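Local atomic coordinates of ribonuclease VapC (Haemophilus influenzae, PDB entry 6NKL), a protein that probably acts as the toxin of a toxin-antitoxin pair, a magnesium-dependent ribonuclease of the PIN-domain family that cleaves RNA. Residues 6-9 with 10-13; 39-42 with 43-47; 73-76 with 77-81; 103-106 with 107-111. All blocks are in the same frame, centred on the assembly; numbering follows the deposited sequence.

Contact 1 (6-9 with 10-13); sequences DTNI and IIYL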
loop_
_atom_site.group_PDB
_atom_site.type_symbol
_atom_site.label_atom_id
_atom_site.label_comp_id
_atom_site.label_asym_id
_atom_site.label_seq_id
_atom_site.Cartn_x
_atom_site.Cartn_y
_atom_site.Cartn_z
ATOM N N ASP B 6 -2.954 13.804 -3.819
ATOM C CA ASP B 6 -3.573 12.722 -3.079
ATOM C C ASP B 6 -4.997 12.494 -3.606
ATOM O O ASP B 6 -5.499 13.208 -4.473
ATOM C CB ASP B 6 -3.518 13.024 -1.584
ATOM C CG ASP B 6 -4.723 13.806 -1.069
ATOM O OD1 ASP B 6 -5.384 14.529 -1.862
ATOM O OD2 ASP B 6 -4.990 13.702 0.173
ATOM N N THR B 7 -5.668 11.494 -3.056
ATOM C CA THR B 7 -6.996 11.126 -3.546
ATOM C C THR B 7 -8.027 12.216 -3.272
ATOM O O THR B 7 -8.924 12.436 -4.087
ATOM C CB THR B 7 -7.418 9.818 -2.884
ATOM O OG1 THR B 7 -6.379 8.845 -3.056
ATOM C CG2 THR B 7 -8.732 9.312 -3.463
ATOM N N ASN B 8 -7.931 12.899 -2.123
ATOM C CA ASN B 8 -8.932 13.911 -1.767
ATOM C C ASN B 8 -8.896 15.108 -2.705
ATOM O O ASN B 8 -9.947 15.643 -3.058
ATOM C CB ASN B 8 -8.741 14.408 -0.330
ATOM C CG ASN B 8 -9.102 13.364 0.709
ATOM O OD1 ASN B 8 -8.520 13.325 1.779
ATOM N ND2 ASN B 8 -10.054 12.510 0.392
ATOM N N ILE B 9 -7.703 15.559 -3.108
ATOM C CA ILE B 9 -7.632 16.724 -3.983
ATOM C C ILE B 9 -8.141 16.376 -5.370
ATOM O O ILE B 9 -8.725 17.222 -6.054
ATOM C CB ILE B 9 -6.200 17.293 -4.035
ATOM C CG1 ILE B 9 -6.186 18.672 -4.676
ATOM C CG2 ILE B 9 -5.301 16.472 -4.897
ATOM C CD1 ILE B 9 -6.877 19.679 -3.884
ATOM N N ILE B 10 -7.937 15.137 -5.817
ATOM C CA ILE B 10 -8.475 14.725 -7.112
ATOM C C ILE B 10 -10.002 14.693 -7.092
ATOM O O ILE B 10 -10.655 15.110 -8.053
ATOM C CB ILE B 10 -7.895 13.365 -7.498
ATOM C CG1 ILE B 10 -6.392 13.547 -7.716
ATOM C CG2 ILE B 10 -8.629 12.794 -8.703
ATOM C CD1 ILE B 10 -5.704 12.345 -8.217
ATOM N N ILE B 11 -10.584 14.134 -6.040
ATOM C CA ILE B 11 -12.033 14.159 -5.864
ATOM C C ILE B 11 -12.533 15.598 -5.856
ATOM O O ILE B 11 -13.490 15.954 -6.551
ATOM C CB ILE B 11 -12.407 13.447 -4.556
ATOM C CG1 ILE B 11 -12.211 11.946 -4.676
ATOM C CG2 ILE B 11 -13.827 13.769 -4.150
ATOM C CD1 ILE B 11 -12.024 11.306 -3.336
ATOM N N TYR B 12 -11.894 16.442 -5.055
ATOM C CA TYR B 12 -12.261 17.853 -5.021
ATOM C C TYR B 12 -12.270 18.453 -6.416
ATOM O O TYR B 12 -13.179 19.205 -6.776
ATOM C CB TYR B 12 -11.283 18.618 -4.142
ATOM C CG TYR B 12 -11.643 20.073 -3.962
ATOM C CD1 TYR B 12 -12.561 20.466 -2.999
ATOM C CD2 TYR B 12 -11.069 21.046 -4.744
ATOM C CE1 TYR B 12 -12.874 21.772 -2.814
ATOM C CE2 TYR B 12 -11.378 22.362 -4.562
ATOM C CZ TYR B 12 -12.283 22.725 -3.599
ATOM O OH TYR B 12 -12.596 24.053 -3.417
ATOM N N LEU B 13 -11.270 18.127 -7.218
ATOM C CA LEU B 13 -11.152 18.743 -8.533
ATOM C C LEU B 13 -12.177 18.201 -9.511
ATOM O O LEU B 13 -12.480 18.865 -10.498
ATOM C CB LEU B 13 -9.731 18.541 -9.071
ATOM C CG LEU B 13 -8.747 19.473 -8.394
ATOM C CD1 LEU B 13 -7.373 19.073 -8.774
ATOM C CD2 LEU B 13 -9.049 20.894 -8.811
#
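Tyr12 N lies 2.9 Å from Asn8 O, and Leu13 N the same from Ile9 O; both are hydrogen bonds. The bond to Asn8 is the straighter of the two, with an N-H...O angle of 168°; the one to Ile9 closes to 144°. One residue earlier, Ile11 N bonds to Thr7 O. The bond from Ile10 N to Asp6 O, at the very start, is weak.

Asp6 is the N-cap of helix 7-15. Its OD1 accepts from Ile9 N at 2.8 Å, and the N-H comes nearly along the C-O axis of the carboxylate. That bond holds the carboxylate against the first turn. OD2 is hydrogen-bonded to Thr115 OG1. In the PIN fold an acidic residue at the end of the first strand belongs to the metal site, and Asp6 is a predicted magnesium ligand. Asn8 lies close to Asp99, the other predicted ligand.

The side chains pack along the helix. Thr7 CG2 meets Ile11 CD1 at 3.9 Å, the two side chains crossing at a slant. With CG2 anti to the backbone N, Thr7 keeps OG1 on its other branch, where it bonds to Thr40 and Glu43. Ile10 lays CG1 3.4 Å from Asp6 O. Ile9 has CG1 anti to its backbone N (chi1 -167°), and this branch comes 4.3 Å from Leu13 CD1. Ile9 CD1 lies obliquely by the Tyr12 ring, 4.5 Å from Tyr12 CD2. The Tyr12 ring also meets that of His116. The chain of another protein packs on Thr7, Asn8, Ile11 and Leu13.

Contact 2 (39-42 with 43-47); sequences ITYA and ELIKG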
loop_
_atom_site.group_PDB
_atom_site.type_symbol
_atom_site.label_atom_id
_atom_site.label_comp_id
_atom_site.label_asym_id
_atom_site.label_seq_id
_atom_site.Cartn_x
_atom_site.Cartn_y
_atom_site.Cartn_z
ATOM N N ILE B 39 -1.591 4.064 -4.966
ATOM C CA ILE B 39 -2.737 3.947 -4.077
ATOM C C ILE B 39 -3.920 4.663 -4.680
ATOM O O ILE B 39 -5.011 4.102 -4.816
ATOM C CB ILE B 39 -2.418 4.528 -2.686
ATOM C CG1 ILE B 39 -1.265 3.737 -2.043
ATOM C CG2 ILE B 39 -3.681 4.565 -1.846
ATOM C CD1 ILE B 39 -1.639 2.355 -1.514
ATOM N N THR B 40 -3.705 5.921 -5.048
ATOM C CA THR B 40 -4.772 6.761 -5.565
ATOM C C THR B 40 -5.291 6.199 -6.882
ATOM O O THR B 40 -6.499 6.191 -7.138
ATOM C CB THR B 40 -4.262 8.205 -5.727
ATOM O OG1 THR B 40 -3.949 8.776 -4.439
ATOM C CG2 THR B 40 -5.319 9.099 -6.432
ATOM N N TYR B 41 -4.391 5.696 -7.720
ATOM C CA TYR B 41 -4.818 5.122 -8.991
ATOM C C TYR B 41 -5.721 3.915 -8.751
ATOM O O TYR B 41 -6.710 3.709 -9.454
ATOM C CB TYR B 41 -3.570 4.750 -9.793
ATOM C CG TYR B 41 -3.772 4.078 -11.125
ATOM C CD1 TYR B 41 -4.552 4.662 -12.093
ATOM C CD2 TYR B 41 -3.108 2.880 -11.437
ATOM C CE1 TYR B 41 -4.705 4.093 -13.325
ATOM C CE2 TYR B 41 -3.273 2.274 -12.668
ATOM C CZ TYR B 41 -4.067 2.907 -13.622
ATOM O OH TYR B 41 -4.258 2.368 -14.866
ATOM N N ALA B 42 -5.398 3.115 -7.751
ATOM C CA ALA B 42 -6.244 1.976 -7.414
ATOM C C ALA B 42 -7.622 2.449 -6.955
ATOM O O ALA B 42 -8.644 1.847 -7.308
ATOM C CB ALA B 42 -5.538 1.120 -6.348
ATOM N N GLU B 43 -7.683 3.535 -6.184
ATOM C CA GLU B 43 -8.991 4.063 -5.781
ATOM C C GLU B 43 -9.760 4.576 -6.992
ATOM O O GLU B 43 -10.980 4.367 -7.105
ATOM C CB GLU B 43 -8.834 5.170 -4.726
ATOM C CG GLU B 43 -8.254 4.665 -3.381
ATOM C CD GLU B 43 -8.250 5.728 -2.293
ATOM O OE1 GLU B 43 -7.190 6.358 -2.074
ATOM O OE2 GLU B 43 -9.322 5.958 -1.695
ATOM N N LEU B 44 -9.062 5.210 -7.933
ATOM C CA LEU B 44 -9.715 5.588 -9.180
ATOM C C LEU B 44 -10.305 4.370 -9.887
ATOM O O LEU B 44 -11.466 4.396 -10.315
ATOM C CB LEU B 44 -8.738 6.323 -10.085
ATOM C CG LEU B 44 -8.305 7.709 -9.581
ATOM C CD1 LEU B 44 -7.365 8.352 -10.577
ATOM C CD2 LEU B 44 -9.502 8.581 -9.331
ATOM N N ILE B 45 -9.512 3.312 -10.065
ATOM C CA ILE B 45 -10.044 2.092 -10.683
ATOM C C ILE B 45 -11.302 1.604 -9.954
ATOM O O ILE B 45 -12.226 1.063 -10.571
ATOM C CB ILE B 45 -8.981 0.980 -10.699
ATOM C CG1 ILE B 45 -7.695 1.378 -11.424
ATOM C CG2 ILE B 45 -9.565 -0.265 -11.342
ATOM C CD1 ILE B 45 -7.860 1.611 -12.851
ATOM N N LYS B 46 -11.314 1.703 -8.621
ATOM C CA LYS B 46 -12.458 1.247 -7.837
ATOM C C LYS B 46 -13.700 2.074 -8.151
ATOM O O LYS B 46 -14.810 1.536 -8.226
ATOM C CB LYS B 46 -12.124 1.345 -6.355
ATOM C CG LYS B 46 -13.270 1.224 -5.359
ATOM C CD LYS B 46 -12.831 1.956 -4.118
ATOM C CE LYS B 46 -13.586 1.599 -2.884
ATOM N NZ LYS B 46 -12.994 2.309 -1.707
ATOM N N GLY B 47 -13.535 3.388 -8.297
ATOM C CA GLY B 47 -14.645 4.233 -8.697
ATOM C C GLY B 47 -15.197 3.844 -10.049
ATOM O O GLY B 47 -16.405 3.872 -10.261
#
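The backbone of 39-47 is regular alpha-helix, with i to i+4 bonds from Glu43 N to Ile39 O, Leu44 N to Thr40 O, Ile45 N to Tyr41 O and Lys46 N to Ala42 O, all 2.9 to 3.1 Å. Across the turn, Ile45 CD1 sits over one face of the Tyr41 ring, 4.0 Å from CE1. The ring points out from the helix with CG anti to the backbone N (chi1 177°), and the Ile45 side chain crosses it. Ile45 CG1 also rests 3.2 Å from Tyr41 O. Tyr41 packs on helix 54-67 of its own chain and on Cys78 of the second subunit.

Glu43 runs back along the helix. Its CG lies 3.6 Å from Ile39 O, and its OE1 comes 3.9 Å from Ile39 CG2. The carboxylate is well occupied: OE1 is hydrogen-bonded to Thr7 OG1 and forms a salt bridge to a basic side chain of another protein's chain. Leu44 CG lies 3.4 Å from Thr40 O, and Leu44 packs on helix 54-67. Thr40 OG1 bonds to Thr7.

Helix 38-49 follows the second strand of the parallel sheet in chain order, and its Thr40 and Glu43 border the predicted magnesium site of the PIN domain.

Contact 3 (73-76 with 77-81); sequences PNEQ and ICLHY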
loop_
_atom_site.group_PDB
_atom_site.type_symbol
_atom_site.label_atom_id
_atom_site.label_comp_id
_atom_site.label_asym_id
_atom_site.label_seq_id
_atom_site.Cartn_x
_atom_site.Cartn_y
_atom_site.Cartn_z
ATOM N N PRO B 73 5.890 1.709 -5.897
ATOM C CA PRO B 73 6.758 1.812 -4.727
ATOM C C PRO B 73 8.097 1.147 -4.947
ATOM O O PRO B 73 8.274 0.324 -5.843
ATOM C CB PRO B 73 5.973 1.079 -3.646
ATOM C CG PRO B 73 5.181 0.091 -4.376
ATOM C CD PRO B 73 4.777 0.762 -5.664
ATOM N N ASN B 74 9.040 1.517 -4.086
ATOM C CA ASN B 74 10.243 0.724 -3.882
ATOM C C ASN B 74 10.472 0.642 -2.383
ATOM O O ASN B 74 9.613 1.018 -1.581
ATOM C CB ASN B 74 11.434 1.297 -4.659
ATOM C CG ASN B 74 11.816 2.670 -4.203
ATOM O OD1 ASN B 74 11.027 3.353 -3.543
ATOM N ND2 ASN B 74 13.037 3.100 -4.556
ATOM N N GLU B 75 11.635 0.131 -2.002
ATOM C CA GLU B 75 11.860 -0.233 -0.616
ATOM C C GLU B 75 11.628 0.935 0.323
ATOM O O GLU B 75 11.158 0.733 1.450
ATOM C CB GLU B 75 13.280 -0.769 -0.452
ATOM C CG GLU B 75 13.657 -0.930 0.994
ATOM C CD GLU B 75 14.995 -1.623 1.200
ATOM O OE1 GLU B 75 16.009 -1.171 0.619
ATOM O OE2 GLU B 75 15.020 -2.596 1.981
ATOM N N GLN B 76 11.927 2.165 -0.113
ATOM C CA GLN B 76 11.882 3.302 0.810
ATOM C C GLN B 76 10.488 3.545 1.364
ATOM O O GLN B 76 10.356 3.978 2.504
ATOM C CB GLN B 76 12.382 4.592 0.138
ATOM C CG GLN B 76 13.836 4.528 -0.335
ATOM C CD GLN B 76 14.806 4.317 0.799
ATOM O OE1 GLN B 76 14.763 5.042 1.801
ATOM N NE2 GLN B 76 15.676 3.294 0.668
ATOM N N ILE B 77 9.436 3.281 0.586
ATOM C CA ILE B 77 8.085 3.498 1.112
ATOM C C ILE B 77 7.856 2.619 2.337
ATOM O O ILE B 77 7.183 3.018 3.288
ATOM C CB ILE B 77 7.024 3.240 0.022
ATOM C CG1 ILE B 77 5.653 3.790 0.463
ATOM C CG2 ILE B 77 6.910 1.742 -0.244
ATOM C CD1 ILE B 77 4.562 3.787 -0.620
ATOM N N CYS B 78 8.415 1.413 2.328
ATOM C CA CYS B 78 8.200 0.457 3.419
ATOM C C CYS B 78 8.907 0.886 4.697
ATOM O O CYS B 78 8.390 0.676 5.804
ATOM C CB CYS B 78 8.689 -0.942 3.003
ATOM S SG CYS B 78 7.893 -1.554 1.479
ATOM N N LEU B 79 10.116 1.430 4.569
ATOM C CA LEU B 79 10.813 1.981 5.728
ATOM C C LEU B 79 9.997 3.085 6.373
ATOM O O LEU B 79 9.815 3.103 7.597
ATOM C CB LEU B 79 12.204 2.490 5.313
ATOM C CG LEU B 79 13.035 1.428 4.560
ATOM C CD1 LEU B 79 14.356 1.953 4.052
ATOM C CD2 LEU B 79 13.265 0.180 5.452
ATOM N N HIS B 80 9.473 4.016 5.556
ATOM C CA HIS B 80 8.680 5.108 6.120
ATOM C C HIS B 80 7.377 4.606 6.700
ATOM O O HIS B 80 6.915 5.109 7.730
ATOM C CB HIS B 80 8.388 6.171 5.069
ATOM C CG HIS B 80 9.588 6.966 4.669
ATOM N ND1 HIS B 80 10.072 8.004 5.433
ATOM C CD2 HIS B 80 10.389 6.888 3.577
ATOM C CE1 HIS B 80 11.130 8.522 4.837
ATOM N NE2 HIS B 80 11.346 7.860 3.713
ATOM N N TYR B 81 6.719 3.671 6.016
ATOM C CA TYR B 81 5.461 3.159 6.548
ATOM C C TYR B 81 5.678 2.464 7.889
ATOM O O TYR B 81 4.895 2.656 8.819
ATOM C CB TYR B 81 4.817 2.209 5.551
ATOM C CG TYR B 81 3.463 1.693 5.975
ATOM C CD1 TYR B 81 2.304 2.287 5.518
ATOM C CD2 TYR B 81 3.343 0.613 6.822
ATOM C CE1 TYR B 81 1.066 1.811 5.898
ATOM C CE2 TYR B 81 2.103 0.124 7.190
ATOM C CZ TYR B 81 0.978 0.732 6.740
ATOM O OH TYR B 81 -0.263 0.231 7.104
#
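The His80 ring has Gln76 O at its edge, near the ring plane, with CD2 the closest ring atom at 3.1 Å. The same oxygen accepts from His80 N at 3.2 Å, a nearly straight bond of 169°. CG of His80 stands beside its backbone N (chi1 -70°), which turns the ring's CD2 edge back to the preceding turn. The ring also touches Leu107 of helix 97-109. Leu79 CD1 lies to one face of the Gln76 amide, out beyond its oxygen and nitrogen, with OE1 at 3.8 Å and NE2 at 3.9 Å. A bend at chi2 (-62°) folds the amide round to it, and the two side chains cross at a slant.

The buried Ile77 meets both Pro73 CB, at 3.6 Å, and Asn74 O, at 3.1 Å, with its CG2. Ile77 N bonds to Asn74 O from above the carbonyl plane. Glu75 O takes Cys78 N at 3.0 Å, also from above its plane, and Leu79 N more weakly.

This is the first turn of helix 75-89. Glu75 OE2 bonds to Tyr41 of the second subunit, and Pro73 packs on its counterpart there. The mixed i to i+3 and i to i+4 bonds imply a start that is not yet a regular alpha-helix, held by apolar packing as well as by backbone bonds.

Contact 4 (103-106 with 107-111); sequences ACHA and LSLNA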
loop_
_atom_site.group_PDB
_atom_site.type_symbol
_atom_site.label_atom_id
_atom_site.label_comp_id
_atom_site.label_asym_id
_atom_site.label_seq_id
_atom_site.Cartn_x
_atom_site.Cartn_y
_atom_site.Cartn_z
ATOM N N ALA B 103 1.021 9.163 2.047
ATOM C CA ALA B 103 1.987 10.026 2.725
ATOM C C ALA B 103 3.384 9.423 2.676
ATOM O O ALA B 103 4.369 10.111 2.370
ATOM C CB ALA B 103 1.546 10.271 4.172
ATOM N N CYS B 104 3.492 8.126 2.975
ATOM C CA CYS B 104 4.799 7.488 2.970
ATOM C C CYS B 104 5.368 7.430 1.561
ATOM O O CYS B 104 6.588 7.499 1.384
ATOM C CB CYS B 104 4.702 6.079 3.569
ATOM S SG CYS B 104 4.291 6.156 5.323
ATOM N N HIS B 105 4.511 7.271 0.549
ATOM C CA HIS B 105 4.995 7.372 -0.824
ATOM C C HIS B 105 5.650 8.725 -1.073
ATOM O O HIS B 105 6.782 8.805 -1.569
ATOM C CB HIS B 105 3.870 7.159 -1.794
ATOM C CG HIS B 105 4.318 6.648 -3.122
ATOM N ND1 HIS B 105 3.454 6.041 -4.013
ATOM C CD2 HIS B 105 5.533 6.658 -3.721
ATOM C CE1 HIS B 105 4.131 5.665 -5.086
ATOM N NE2 HIS B 105 5.387 6.047 -4.945
ATOM N N ALA B 106 4.955 9.805 -0.722
ATOM C CA ALA B 106 5.560 11.126 -0.849
ATOM C C ALA B 106 6.870 11.216 -0.061
ATOM O O ALA B 106 7.869 11.725 -0.575
ATOM C CB ALA B 106 4.580 12.200 -0.380
ATOM N N LEU B 107 6.899 10.706 1.176
ATOM C CA LEU B 107 8.158 10.707 1.931
ATOM C C LEU B 107 9.257 9.988 1.163
ATOM O O LEU B 107 10.396 10.452 1.102
ATOM C CB LEU B 107 7.977 10.044 3.293
ATOM C CG LEU B 107 7.209 10.843 4.335
ATOM C CD1 LEU B 107 7.003 9.947 5.505
ATOM C CD2 LEU B 107 8.001 12.093 4.757
ATOM N N SER B 108 8.928 8.861 0.550
ATOM C CA SER B 108 9.939 8.057 -0.110
ATOM C C SER B 108 10.497 8.738 -1.344
ATOM O O SER B 108 11.570 8.362 -1.810
ATOM C CB SER B 108 9.364 6.697 -0.531
ATOM O OG SER B 108 8.472 6.876 -1.626
ATOM N N LEU B 109 9.771 9.686 -1.911
ATOM C CA LEU B 109 10.227 10.399 -3.089
ATOM C C LEU B 109 10.762 11.784 -2.756
ATOM O O LEU B 109 11.181 12.497 -3.662
ATOM C CB LEU B 109 9.078 10.527 -4.099
ATOM C CG LEU B 109 8.544 9.227 -4.696
ATOM C CD1 LEU B 109 7.219 9.453 -5.379
ATOM C CD2 LEU B 109 9.521 8.648 -5.681
ATOM N N ASN B 110 10.740 12.169 -1.485
ATOM C CA ASN B 110 10.801 13.575 -1.055
ATOM C C ASN B 110 9.923 14.473 -1.932
ATOM O O ASN B 110 10.303 15.568 -2.355
ATOM C CB ASN B 110 12.246 14.065 -1.008
ATOM C CG ASN B 110 12.418 15.284 -0.118
ATOM O OD1 ASN B 110 11.794 15.408 0.941
ATOM N ND2 ASN B 110 13.254 16.208 -0.565
ATOM N N ALA B 111 8.696 14.018 -2.144
ATOM C CA ALA B 111 7.696 14.798 -2.842
ATOM C C ALA B 111 6.935 15.680 -1.867
ATOM O O ALA B 111 6.915 15.454 -0.654
ATOM C CB ALA B 111 6.711 13.885 -3.577
#
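Ser108 OG donates a hydrogen bond to His105 O at 2.6 Å, only 15° from the carbonyl plane. The hydroxyl reaches it because OG stands between the backbone N and the carbonyl carbon (chi1 72°), which turns it back on the preceding turn. Leu109 N also bonds to His105 O, but weakly. Leu107 N to Ala103 O and Ser108 N to Cys104 O are ordinary helical bonds.

Ala106 O has two donors. Ala111 N reaches it at 2.9 Å with a tilt of 26° from the carbonyl plane, and Leu109 N at 3.1 Å from far above that plane. They come from opposite faces. Asn110, with positive phi, bonds through its N back to Leu107 O. This bond and that from Ala111 N to Ala106 O make the Schellman motif at the C-terminal end of the helix, which leads the chain into strand 112-115.

The apolar and ring contacts lie beside this. His105 has CD2 3.7 Å from Leu109 CD1, which approaches obliquely, while Ser108 OG lies at the ring's edge, near its plane. The ring also has a polar partner, as ND1 bonds to Ser37. It packs on Ile77, Met4 and Leu71. Ala106 CB meets Ala111 CB at 4.2 Å, and Ala111 touches Ile2. Leu107 CG sits 3.5 Å from Ala103 O and packs on His80 and Trp84.

Near the helix end, the carbonyls of His105 and Ala106 are each met by more than one donor. Serine and the turn thus probably supply bonds where the regular helical ones weaken and end.

Contacts 1 and 2 are buried and touch through polar side chains: Thr7 OG1 joins Thr40 and Glu43, bringing helices 7-15 and 38-49 together near the predicted metal site. Both also meet the chain of another protein. Contacts 3 and 4 are partly buried and touch by packing alone, helix 75-89 on helix 97-109. Contacts 1 and 4 lie on opposite sides of the chain's centre, their centres about 17 Å apart. Contact 1 is a helix start capped by an acid, contact 2 mid-helix, contact 3 a helix start whose first turn is bonded to Asn74 O and Glu75 O, and contact 4 a helix end. Contacts 2 and 3 meet the second subunit; no other protein chain of the assembly touches contact 4.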